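Local coordinates for fluoroacetyl-CoA-specific thioesterase-like domain-containing protein (PDB 3QOO) that is of unknown function but adopts the hot-dog fold and probably resembles thioesterases that act on acyl-CoA substrates such as fluoroacetyl-CoA, at residues Met18-Lys21 against Ser25-Val28. Numbering follows the deposited sequence.
Sequences MVKK and SDTV. With NA (sodium ion), chain B.
Lys-20 and Asp-26 meet head-on and form a salt bridge between the end of strand 15-21, at the margin of the chain's antiparallel sheet, and the loop leading to helix 41-56. The ammonium NZ of Lys-20 lies 2.9 Å from OD1 of Asp-26, approaching on the syn side of that oxygen and tilted 22° from the plane of the carboxylate. A second, weak bond joins the same NZ to Asp-26 OD2 at 3.2 Å. Lysine suits this place because its chain, bent at chi2 (70°) and extended beyond it, carries the charge from the strand across to the loop, while CE also lies against the carboxylate, 3.1 Å from OD1. The shorter aspartate is buried, touching Met-39 and Ala-43, and its OD2 also takes a hydrogen bond from the nearby Ser-23.

The other side of the contact is looser and wetter. Lys-21 sends its side chain away to a salt bridge with Asp-84, and its carbonyl O stands 3.3 Å from Asp-26 OD2 as one acceptor beside another. The hydroxyl OG of exposed Ser-25 binds a sodium ion at 2.4 Å, with three waters and Ser-23 OG as the other ligands. Serine offers a small neutral oxygen for such a hydrated ion.

Ser-23 thus links the two halves, binding sodium while bonded to Asp-26. A buried carboxylate is costly without a counter-charge, so the ammonium group probably stabilises the anionic form of Asp-26 and ties the loop electrostatically to the strand it follows.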
loop_
_atom_site.group_PDB
_atom_site.type_symbol
_atom_site.label_atom_id
_atom_site.label_comp_id
_atom_site.label_asym_id
_atom_site.label_seq_id
_atom_site.Cartn_x
_atom_site.Cartn_y
_atom_site.Cartn_z
HETATM N N MSE A 18 -11.553 -13.179 -1.851
HETATM C CA MSE A 18 -12.747 -12.430 -1.498
HETATM C C MSE A 18 -13.097 -11.451 -2.586
HETATM O O MSE A 18 -12.250 -11.081 -3.389
HETATM C CB MSE A 18 -12.571 -11.724 -0.159
HETATM C CG MSE A 18 -11.544 -10.659 -0.180
HETATM SE SE MSE A 18 -11.307 -9.682 1.501
HETATM C CE MSE A 18 -12.861 -8.647 1.392
ATOM N N VAL A 19 -14.340 -11.008 -2.560
ATOM C CA VAL A 19 -14.869 -10.035 -3.487
ATOM C C VAL A 19 -15.100 -8.738 -2.740
ATOM O O VAL A 19 -15.699 -8.707 -1.665
ATOM C CB VAL A 19 -16.164 -10.488 -4.193
ATOM C CG1 VAL A 19 -16.600 -9.469 -5.245
ATOM C CG2 VAL A 19 -15.980 -11.878 -4.770
ATOM N N LYS A 20 -14.562 -7.668 -3.309
ATOM C CA LYS A 20 -14.592 -6.369 -2.701
ATOM C C LYS A 20 -15.319 -5.428 -3.650
ATOM O O LYS A 20 -14.875 -5.282 -4.789
ATOM C CB LYS A 20 -13.127 -5.942 -2.497
ATOM C CG LYS A 20 -12.864 -4.550 -2.175
ATOM C CD LYS A 20 -13.312 -4.153 -0.822
ATOM C CE LYS A 20 -12.982 -2.686 -0.614
ATOM N NZ LYS A 20 -13.462 -2.154 0.700
ATOM N N LYS A 21 -16.374 -4.758 -3.186
ATOM C CA LYS A 21 -17.053 -3.739 -3.987
ATOM C C LYS A 21 -16.324 -2.402 -3.825
ATOM O O LYS A 21 -16.001 -1.968 -2.709
ATOM C CB LYS A 21 -18.529 -3.559 -3.590
ATOM C CG LYS A 21 -19.299 -2.837 -4.708
ATOM C CD LYS A 21 -20.755 -2.829 -4.537
ATOM C CE LYS A 21 -21.291 -4.198 -4.512
ATOM N NZ LYS A 21 -21.544 -4.776 -5.850
ATOM N N SER A 25 -14.800 5.018 0.094
ATOM C CA SER A 25 -13.685 4.901 1.039
ATOM C C SER A 25 -12.476 4.207 0.452
ATOM O O SER A 25 -11.377 4.282 0.986
ATOM C CB SER A 25 -14.120 4.234 2.318
ATOM O OG SER A 25 -14.495 2.909 2.108
ATOM N N ASP A 26 -12.658 3.525 -0.672
ATOM C CA ASP A 26 -11.600 2.835 -1.387
ATOM C C ASP A 26 -10.969 3.697 -2.461
ATOM O O ASP A 26 -10.013 3.261 -3.083
ATOM C CB ASP A 26 -12.161 1.561 -2.050
ATOM C CG ASP A 26 -12.838 0.637 -1.077
ATOM O OD1 ASP A 26 -12.149 0.269 -0.108
ATOM O OD2 ASP A 26 -14.030 0.289 -1.279
ATOM N N THR A 27 -11.470 4.907 -2.700
ATOM C CA THR A 27 -10.974 5.769 -3.783
ATOM C C THR A 27 -10.383 7.031 -3.207
ATOM O O THR A 27 -9.501 7.664 -3.838
ATOM C CB THR A 27 -12.078 6.163 -4.774
ATOM O OG1 THR A 27 -13.000 7.079 -4.138
ATOM C CG2 THR A 27 -12.801 4.977 -5.342
ATOM N N VAL A 28 -10.893 7.453 -2.044
ATOM C CA VAL A 28 -10.501 8.732 -1.456
ATOM C C VAL A 28 -9.038 8.661 -1.066
ATOM O O VAL A 28 -8.328 9.686 -1.023
ATOM C CB VAL A 28 -11.362 9.098 -0.222
ATOM C CG1 VAL A 28 -12.804 9.272 -0.631
ATOM C CG2 VAL A 28 -11.168 8.096 0.924
HETATM NA NA NA B . -16.694 1.987 2.095
HETATM O O HOH W 1 -17.512 4.251 1.623
HETATM O O HOH W 2 -15.858 -0.204 2.323
HETATM O O HOH W 3 -16.782 2.333 4.468
#